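Local coordinates for mosquitocidal toxin (Bacillus sphaericus, PDB 2CB4), which probably acts as a mosquito-killing ADP-ribosyltransferase, this chain being the catalytic domain of the longer toxin, at residues R116-S121 against N254-M259; N92-R97 against Y152-F157. The protein carries 1 engineered substitution. One frame throughout, in Å; residues are numbered along the deposited sequence.

Contact 1 of 2, residues R116-S121 against N254-M259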
ATOM      1  N   ARG A 116     -12.563 -36.331   6.163  1.00 30.98           N
ATOM      2  CA  ARG A 116     -13.917 -36.374   5.675  1.00 30.94           C
ATOM      3  C   ARG A 116     -14.293 -35.319   4.649  1.00 32.16           C
ATOM      4  O   ARG A 116     -15.158 -35.553   3.800  1.00 30.99           O
ATOM      5  CB  ARG A 116     -14.890 -36.239   6.861  1.00 34.64           C
ATOM      6  CG  ARG A 116     -16.377 -36.459   6.445  1.00 49.42           C
ATOM      7  CD  ARG A 116     -17.316 -36.498   7.644  1.00 70.28           C
ATOM      8  NE  ARG A 116     -17.035 -37.609   8.554  1.00 84.89           N
ATOM      9  CZ  ARG A 116     -17.306 -38.885   8.286  1.00 93.70           C
ATOM     10  NH1 ARG A 116     -17.864 -39.228   7.118  1.00 62.35           N
ATOM     11  NH2 ARG A 116     -17.017 -39.826   9.185  1.00 84.72           N
ATOM     12  N   THR A 117     -13.704 -34.136   4.771  1.00 28.43           N
ATOM     13  CA  THR A 117     -14.074 -33.013   3.929  1.00 28.60           C
ATOM     14  C   THR A 117     -12.978 -32.431   3.050  1.00 34.79           C
ATOM     15  O   THR A 117     -13.279 -31.668   2.113  1.00 34.79           O
ATOM     16  CB  THR A 117     -14.589 -31.835   4.812  1.00 32.89           C
ATOM     17  OG1 THR A 117     -13.471 -31.168   5.397  1.00 30.90           O
ATOM     18  CG2 THR A 117     -15.512 -32.312   5.924  1.00 31.21           C
ATOM     19  N   ASN A 118     -11.717 -32.735   3.379  1.00 30.19           N
ATOM     20  CA  ASN A 118     -10.573 -32.194   2.651  1.00 29.41           C
ATOM     21  C   ASN A 118     -10.319 -30.720   2.919  1.00 35.04           C
ATOM     22  O   ASN A 118      -9.735 -30.031   2.095  1.00 35.95           O
ATOM     23  CB  ASN A 118     -10.658 -32.431   1.145  1.00 26.54           C
ATOM     24  CG  ASN A 118      -9.264 -32.542   0.486  1.00 43.88           C
ATOM     25  OD1 ASN A 118      -8.270 -32.933   1.132  1.00 35.86           O
ATOM     26  ND2 ASN A 118      -9.207 -32.208  -0.786  1.00 30.32           N
ATOM     27  N   SER A 119     -10.742 -30.249   4.075  1.00 32.50           N
ATOM     28  CA  SER A 119     -10.529 -28.864   4.486  1.00 32.74           C
ATOM     29  C   SER A 119      -9.002 -28.642   4.637  1.00 35.06           C
ATOM     30  O   SER A 119      -8.264 -29.581   4.901  1.00 34.48           O
ATOM     31  CB  SER A 119     -11.237 -28.657   5.843  1.00 37.46           C
ATOM     32  OG  SER A 119     -10.958 -29.741   6.742  1.00 43.94           O
ATOM     33  N   PRO A 120      -8.535 -27.413   4.464  1.00 31.42           N
ATOM     34  CA  PRO A 120      -7.094 -27.106   4.577  1.00 30.42           C
ATOM     35  C   PRO A 120      -6.565 -27.430   5.961  1.00 35.31           C
ATOM     36  O   PRO A 120      -7.186 -27.088   6.977  1.00 34.52           O
ATOM     37  CB  PRO A 120      -7.019 -25.589   4.346  1.00 31.18           C
ATOM     38  CG  PRO A 120      -8.316 -25.236   3.710  1.00 35.72           C
ATOM     39  CD  PRO A 120      -9.340 -26.224   4.134  1.00 31.34           C
ATOM     40  N   SER A 121      -5.396 -28.062   6.006  1.00 31.58           N
ATOM     41  CA  SER A 121      -4.828 -28.436   7.282  1.00 30.01           C
ATOM     42  C   SER A 121      -3.335 -28.600   7.157  1.00 32.94           C
ATOM     43  O   SER A 121      -2.763 -28.363   6.096  1.00 34.08           O
ATOM     44  CB  SER A 121      -5.455 -29.759   7.729  1.00 30.99           C
ATOM     45  OG  SER A 121      -5.003 -30.828   6.926  1.00 33.42           O
ATOM     46  N   ASN A 254      -6.193 -26.508  -5.417  1.00 44.01           N
ATOM     47  CA  ASN A 254      -6.136 -27.424  -4.288  1.00 39.73           C
ATOM     48  C   ASN A 254      -5.204 -28.579  -4.672  1.00 34.60           C
ATOM     49  O   ASN A 254      -5.575 -29.458  -5.432  1.00 31.55           O
ATOM     50  CB  ASN A 254      -7.538 -27.920  -3.923  1.00 34.14           C
ATOM     51  CG  ASN A 254      -7.545 -28.826  -2.714  1.00 43.12           C
ATOM     52  OD1 ASN A 254      -6.501 -29.199  -2.174  1.00 39.81           O
ATOM     53  ND2 ASN A 254      -8.722 -29.246  -2.324  1.00 32.42           N
ATOM     54  N   GLN A 255      -3.987 -28.533  -4.147  1.00 28.82           N
ATOM     55  CA  GLN A 255      -2.964 -29.554  -4.398  1.00 27.27           C
ATOM     56  C   GLN A 255      -3.370 -30.944  -3.900  1.00 31.13           C
ATOM     57  O   GLN A 255      -2.799 -31.959  -4.333  1.00 31.48           O
ATOM     58  CB  GLN A 255      -1.646 -29.139  -3.758  1.00 27.71           C
ATOM     59  CG  GLN A 255      -1.734 -29.041  -2.262  1.00 36.19           C
ATOM     60  CD  GLN A 255      -0.790 -28.045  -1.696  1.00 47.33           C
ATOM     61  OE1 GLN A 255      -0.721 -26.929  -2.162  1.00 50.70           O
ATOM     62  NE2 GLN A 255      -0.045 -28.444  -0.677  1.00 35.65           N
ATOM     63  N   ASP A 256      -4.371 -31.007  -3.013  1.00 26.43           N
ATOM     64  CA  ASP A 256      -4.843 -32.302  -2.470  1.00 25.66           C
ATOM     65  C   ASP A 256      -6.129 -32.811  -3.116  1.00 30.08           C
ATOM     66  O   ASP A 256      -6.713 -33.770  -2.644  1.00 30.08           O
ATOM     67  CB  ASP A 256      -5.117 -32.222  -0.952  1.00 26.80           C
ATOM     68  CG  ASP A 256      -3.882 -31.890  -0.137  1.00 34.00           C
ATOM     69  OD1 ASP A 256      -2.752 -32.110  -0.637  1.00 33.65           O
ATOM     70  OD2 ASP A 256      -4.051 -31.416   1.010  1.00 37.63           O
ATOM     71  N   PHE A 257      -6.599 -32.171  -4.178  1.00 26.17           N
ATOM     72  CA  PHE A 257      -7.846 -32.606  -4.782  1.00 24.45           C
ATOM     73  C   PHE A 257      -7.817 -34.077  -5.179  1.00 29.75           C
ATOM     74  O   PHE A 257      -8.773 -34.820  -4.963  1.00 30.85           O
ATOM     75  CB  PHE A 257      -8.215 -31.708  -5.983  1.00 24.71           C
ATOM     76  CG  PHE A 257      -9.653 -31.857  -6.432  1.00 24.14           C
ATOM     77  CD1 PHE A 257     -10.697 -31.271  -5.696  1.00 24.04           C
ATOM     78  CD2 PHE A 257      -9.970 -32.627  -7.562  1.00 23.72           C
ATOM     79  CE1 PHE A 257     -12.029 -31.426  -6.088  1.00 23.33           C
ATOM     80  CE2 PHE A 257     -11.303 -32.773  -7.975  1.00 25.50           C
ATOM     81  CZ  PHE A 257     -12.332 -32.172  -7.246  1.00 23.03           C
ATOM     82  N   ASP A 258      -6.713 -34.495  -5.776  1.00 25.19           N
ATOM     83  CA  ASP A 258      -6.553 -35.868  -6.229  1.00 24.47           C
ATOM     84  C   ASP A 258      -6.148 -36.899  -5.172  1.00 28.34           C
ATOM     85  O   ASP A 258      -5.829 -38.021  -5.503  1.00 28.79           O
ATOM     86  CB  ASP A 258      -5.599 -35.908  -7.420  1.00 26.35           C
ATOM     87  CG  ASP A 258      -6.255 -35.369  -8.686  1.00 31.29           C
ATOM     88  OD1 ASP A 258      -7.432 -35.750  -8.956  1.00 29.70           O
ATOM     89  OD2 ASP A 258      -5.638 -34.495  -9.327  1.00 33.39           O
HETATM   90  N   MSE A 259      -6.175 -36.499  -3.904  1.00 23.68           N
HETATM   91  CA  MSE A 259      -5.850 -37.383  -2.795  1.00 21.20           C
HETATM   92  C   MSE A 259      -6.998 -37.442  -1.756  1.00 29.71           C
HETATM   93  O   MSE A 259      -6.817 -37.973  -0.678  1.00 32.37           O
HETATM   94  CB  MSE A 259      -4.505 -37.052  -2.104  1.00 19.41           C
HETATM   95  CG  MSE A 259      -3.271 -37.576  -2.841  1.00 17.35           C
HETATM   96 SE   MSE A 259      -3.135 -39.437  -3.163  1.00 13.89          SE
HETATM   97  CE  MSE A 259      -2.698 -39.747  -1.385  1.00 12.60           C
TER
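N254 and D256 meet the amide of N118, which reaches across from the end of helix 111-117; 123 Å² is buried between the segments. The backbones stay apart, the nearest pair being N118 CA and D256 CA at 7.7 Å, and the N118 side chain spans the gap to N254, to the D256 carbonyl and to the D256 CB. Followed outward from CB, N254 first turns its CG anti to its own backbone N (chi1 -177°), and the amide then splits its two ends between different tasks. OD1 turns back to its own segment and accepts from D256 N at 2.9 Å, with the donor lying 43° above the carbonyl plane. ND2 goes the other way and ends 3.4 Å from N118 ND2 as modelled. Two facing nitrogens suggest that the N118 amide is turned over, so its two ends should not be told apart; the two amide planes are 27° from parallel. The same amide comes against the backbone of the turn, its modelled ND2 lying 3.5 Å from D256 O, while D256 CB is 3.8 Å from the modelled N118 OD1. Beyond that CB the carboxylate turns elsewhere: OD1 of D256 forms a salt bridge with R80 of strand 78-82, tying the loop to the sheet. N118 has left the helix with positive phi. Within 254-259, F257 N donates to N254 O at 3.2 Å. These bonds define the loop as an Asx turn at N254 inside a type I beta turn from N254 to F257, packed against the C-terminal end of a helix.

Contact 2 of 2, residues N92-R97 against Y152-F157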
ATOM      1  N   ASN A  92      11.042 -29.003  -2.883  1.00 25.08           N
ATOM      2  CA  ASN A  92      10.344 -28.579  -1.676  1.00 24.98           C
ATOM      3  C   ASN A  92       9.693 -29.656  -0.814  1.00 28.62           C
ATOM      4  O   ASN A  92       9.327 -29.380   0.309  1.00 29.43           O
ATOM      5  CB  ASN A  92       9.211 -27.605  -2.099  1.00 23.30           C
ATOM      6  CG  ASN A  92       9.730 -26.365  -2.761  1.00 32.90           C
ATOM      7  OD1 ASN A  92      10.534 -25.640  -2.190  1.00 32.93           O
ATOM      8  ND2 ASN A  92       9.303 -26.130  -3.986  1.00 23.48           N
ATOM      9  N   GLY A  93       9.488 -30.843  -1.377  1.00 24.99           N
ATOM     10  CA  GLY A  93       8.817 -31.934  -0.706  1.00 24.65           C
ATOM     11  C   GLY A  93       7.311 -31.673  -0.751  1.00 27.76           C
ATOM     12  O   GLY A  93       6.811 -30.884  -1.566  1.00 26.59           O
ATOM     13  N   PHE A  94       6.585 -32.319   0.141  1.00 23.89           N
ATOM     14  CA  PHE A  94       5.146 -32.097   0.229  1.00 22.15           C
ATOM     15  C   PHE A  94       4.866 -31.227   1.436  1.00 27.20           C
ATOM     16  O   PHE A  94       4.905 -31.692   2.575  1.00 26.62           O
ATOM     17  CB  PHE A  94       4.403 -33.414   0.326  1.00 22.68           C
ATOM     18  CG  PHE A  94       4.482 -34.229  -0.932  1.00 23.18           C
ATOM     19  CD1 PHE A  94       3.881 -33.768  -2.115  1.00 24.67           C
ATOM     20  CD2 PHE A  94       5.177 -35.444  -0.955  1.00 22.69           C
ATOM     21  CE1 PHE A  94       3.952 -34.528  -3.290  1.00 24.87           C
ATOM     22  CE2 PHE A  94       5.264 -36.196  -2.129  1.00 24.75           C
ATOM     23  CZ  PHE A  94       4.641 -35.736  -3.301  1.00 23.07           C
ATOM     24  N   ILE A  95       4.623 -29.950   1.167  1.00 25.12           N
ATOM     25  CA  ILE A  95       4.320 -28.956   2.192  1.00 24.87           C
ATOM     26  C   ILE A  95       2.795 -28.911   2.295  1.00 30.00           C
ATOM     27  O   ILE A  95       2.101 -28.978   1.280  1.00 30.32           O
ATOM     28  CB  ILE A  95       4.906 -27.567   1.785  1.00 27.19           C
ATOM     29  CG1 ILE A  95       6.442 -27.674   1.618  1.00 27.26           C
ATOM     30  CG2 ILE A  95       4.535 -26.472   2.809  1.00 24.75           C
ATOM     31  CD1 ILE A  95       7.074 -26.373   1.037  1.00 23.53           C
ATOM     32  N   PRO A  96       2.270 -28.872   3.517  1.00 27.00           N
ATOM     33  CA  PRO A  96       0.812 -28.885   3.702  1.00 25.99           C
ATOM     34  C   PRO A  96       0.128 -27.592   3.240  1.00 31.13           C
ATOM     35  O   PRO A  96       0.772 -26.552   3.097  1.00 30.26           O
ATOM     36  CB  PRO A  96       0.648 -29.050   5.231  1.00 26.49           C
ATOM     37  CG  PRO A  96       1.958 -29.413   5.745  1.00 30.39           C
ATOM     38  CD  PRO A  96       2.989 -28.911   4.805  1.00 26.32           C
ATOM     39  N   ARG A  97      -1.188 -27.659   3.035  1.00 28.50           N
ATOM     40  CA  ARG A  97      -1.942 -26.475   2.640  1.00 28.28           C
ATOM     41  C   ARG A  97      -1.894 -25.362   3.687  1.00 34.62           C
ATOM     42  O   ARG A  97      -1.922 -24.197   3.325  1.00 35.46           O
ATOM     43  CB  ARG A  97      -3.365 -26.828   2.252  1.00 24.87           C
ATOM     44  CG  ARG A  97      -3.383 -27.651   0.985  1.00 27.77           C
ATOM     45  CD  ARG A  97      -4.736 -28.283   0.768  1.00 25.14           C
ATOM     46  NE  ARG A  97      -5.719 -27.278   0.421  1.00 29.56           N
ATOM     47  CZ  ARG A  97      -7.031 -27.439   0.557  1.00 45.48           C
ATOM     48  NH1 ARG A  97      -7.547 -28.577   1.027  1.00 29.08           N
ATOM     49  NH2 ARG A  97      -7.833 -26.464   0.206  1.00 31.18           N
ATOM     50  N   TYR A 152       1.358 -37.048 -11.603  1.00 23.55           N
ATOM     51  CA  TYR A 152       2.543 -37.738 -11.093  1.00 22.10           C
ATOM     52  C   TYR A 152       2.161 -38.681  -9.951  1.00 26.39           C
ATOM     53  O   TYR A 152       1.270 -38.392  -9.160  1.00 24.82           O
ATOM     54  CB  TYR A 152       3.557 -36.695 -10.572  1.00 21.96           C
ATOM     55  CG  TYR A 152       4.062 -35.771 -11.672  1.00 22.07           C
ATOM     56  CD1 TYR A 152       5.215 -36.094 -12.411  1.00 22.49           C
ATOM     57  CD2 TYR A 152       3.347 -34.610 -12.026  1.00 21.87           C
ATOM     58  CE1 TYR A 152       5.641 -35.292 -13.447  1.00 21.43           C
ATOM     59  CE2 TYR A 152       3.771 -33.804 -13.091  1.00 21.79           C
ATOM     60  CZ  TYR A 152       4.918 -34.156 -13.793  1.00 28.89           C
ATOM     61  OH  TYR A 152       5.392 -33.362 -14.828  1.00 29.32           O
ATOM     62  N   ARG A 153       2.857 -39.809  -9.867  1.00 24.42           N
ATOM     63  CA  ARG A 153       2.663 -40.749  -8.774  1.00 23.29           C
ATOM     64  C   ARG A 153       4.018 -40.844  -8.079  1.00 26.31           C
ATOM     65  O   ARG A 153       4.936 -41.497  -8.570  1.00 26.06           O
ATOM     66  CB  ARG A 153       2.237 -42.128  -9.288  1.00 22.13           C
ATOM     67  CG  ARG A 153       1.591 -43.012  -8.169  1.00 24.18           C
ATOM     68  CD  ARG A 153       1.444 -44.432  -8.703  1.00 28.54           C
ATOM     69  NE  ARG A 153       2.695 -45.120  -8.528  1.00 37.89           N
ATOM     70  CZ  ARG A 153       2.832 -46.429  -8.485  1.00 47.41           C
ATOM     71  NH1 ARG A 153       1.785 -47.211  -8.640  1.00 31.55           N
ATOM     72  NH2 ARG A 153       4.032 -46.945  -8.293  1.00 37.70           N
ATOM     73  N   TYR A 154       4.149 -40.144  -6.962  1.00 22.01           N
ATOM     74  CA  TYR A 154       5.385 -40.119  -6.202  1.00 21.52           C
ATOM     75  C   TYR A 154       5.504 -41.323  -5.286  1.00 25.46           C
ATOM     76  O   TYR A 154       4.502 -41.754  -4.682  1.00 23.39           O
ATOM     77  CB  TYR A 154       5.492 -38.807  -5.379  1.00 22.50           C
ATOM     78  CG  TYR A 154       5.690 -37.579  -6.256  1.00 24.70           C
ATOM     79  CD1 TYR A 154       6.973 -37.142  -6.584  1.00 26.39           C
ATOM     80  CD2 TYR A 154       4.582 -36.864  -6.788  1.00 24.95           C
ATOM     81  CE1 TYR A 154       7.177 -36.035  -7.401  1.00 26.39           C
ATOM     82  CE2 TYR A 154       4.783 -35.733  -7.618  1.00 24.80           C
ATOM     83  CZ  TYR A 154       6.087 -35.349  -7.914  1.00 29.48           C
ATOM     84  OH  TYR A 154       6.318 -34.289  -8.717  1.00 26.70           O
ATOM     85  N   GLU A 155       6.744 -41.827  -5.176  1.00 22.76           N
ATOM     86  CA  GLU A 155       7.121 -42.966  -4.335  1.00 22.54           C
ATOM     87  C   GLU A 155       7.873 -42.436  -3.120  1.00 26.96           C
ATOM     88  O   GLU A 155       8.889 -41.749  -3.236  1.00 26.60           O
ATOM     89  CB  GLU A 155       8.000 -43.949  -5.113  1.00 23.58           C
ATOM     90  CG  GLU A 155       8.486 -45.134  -4.293  1.00 26.59           C
ATOM     91  CD  GLU A 155       9.604 -45.870  -4.987  1.00 38.14           C
ATOM     92  OE1 GLU A 155      10.524 -45.211  -5.522  1.00 26.78           O
ATOM     93  OE2 GLU A 155       9.538 -47.111  -5.061  1.00 34.36           O
ATOM     94  N   ILE A 156       7.350 -42.761  -1.949  1.00 23.86           N
ATOM     95  CA  ILE A 156       7.886 -42.263  -0.687  1.00 22.55           C
ATOM     96  C   ILE A 156       8.238 -43.371   0.335  1.00 27.12           C
ATOM     97  O   ILE A 156       7.540 -44.393   0.434  1.00 26.68           O
ATOM     98  CB  ILE A 156       6.764 -41.354  -0.046  1.00 24.08           C
ATOM     99  CG1 ILE A 156       6.383 -40.218  -1.011  1.00 23.55           C
ATOM    100  CG2 ILE A 156       7.140 -40.858   1.358  1.00 22.26           C
ATOM    101  CD1 ILE A 156       4.962 -39.762  -0.901  1.00 21.52           C
ATOM    102  N   PHE A 157       9.292 -43.119   1.111  1.00 23.93           N
ATOM    103  CA  PHE A 157       9.744 -43.982   2.230  1.00 23.25           C
ATOM    104  C   PHE A 157      10.130 -42.952   3.268  1.00 26.82           C
ATOM    105  O   PHE A 157      11.121 -42.273   3.131  1.00 26.19           O
ATOM    106  CB  PHE A 157      10.953 -44.842   1.866  1.00 24.02           C
ATOM    107  CG  PHE A 157      10.643 -45.916   0.840  1.00 24.85           C
ATOM    108  CD1 PHE A 157      10.057 -47.122   1.234  1.00 26.65           C
ATOM    109  CD2 PHE A 157      10.911 -45.706  -0.517  1.00 24.74           C
ATOM    110  CE1 PHE A 157       9.789 -48.112   0.296  1.00 27.07           C
ATOM    111  CE2 PHE A 157      10.642 -46.688  -1.449  1.00 27.71           C
ATOM    112  CZ  PHE A 157      10.080 -47.903  -1.036  1.00 26.11           C
TER
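F94 and Y154 mark the nearest approach of the two backbones, yet their CA atoms are 10.3 Å apart, so a non-regular segment and a strand meet through long side chains alone. The contact buries 122 Å². F94 spans most of the gap: its CG is anti to the carbonyl carbon (chi1 -68°), and the ring is carried CZ first toward the strand. That leading atom, F94 CZ, is 3.6 Å from Y154 CG and 3.7 Å from Y154 CD2. With the planes at 85° and the centroids 5.3 Å apart, this is a T-shaped (edge-to-face) pair in which F94 supplies the edge and Y154 the face. These two nearest atoms place the edge at the root of the tyrosine ring; Y154 CB, 3.8 Å from F94 CZ, lies in the plane of the F94 ring. One ring atom back, F94 CE2 touches I156 CD1 at 3.8 Å. Y154 and I156 come two residues apart on the same side of the strand, while E155 between them points its CB away and forms salt bridges with R77 and R193. The phenol end of Y154 leads off to another partner, its OH being hydrogen-bonded to R84 O. G93, the first residue past helix 86-92, takes a positive phi just before F94. The F94 side chain is buried between helix 86-92, where it meets I89, and strands 192-199 and 78-82: it packs on I192 of the former and on R80 and D82 of the latter, while Y154 packs on P86 and I89.

Overall arrangement
Contacts 1 and 2 have centres 14 Å apart and join through residues 92-97. R97 NH1 lies 2.8 Å from N118 O, a probable hydrogen bond, and R97 CD packs 3.2 Å from D256 OD2, so the end of the segment that carries F94 is held against contact 1. I95 O is likewise 3.0 Å from Q255 NE2. Strand 78-82 is a second tie, R80 being shared by D256 and F94. Contact 2 lies nearer the chain centre (about 6 Å against about 13 Å, centre to centre). It includes strand 150-156 of the mixed sheet, whereas contact 1 is tied to that sheet through R80. Neither contact can be assigned to the active site on this evidence.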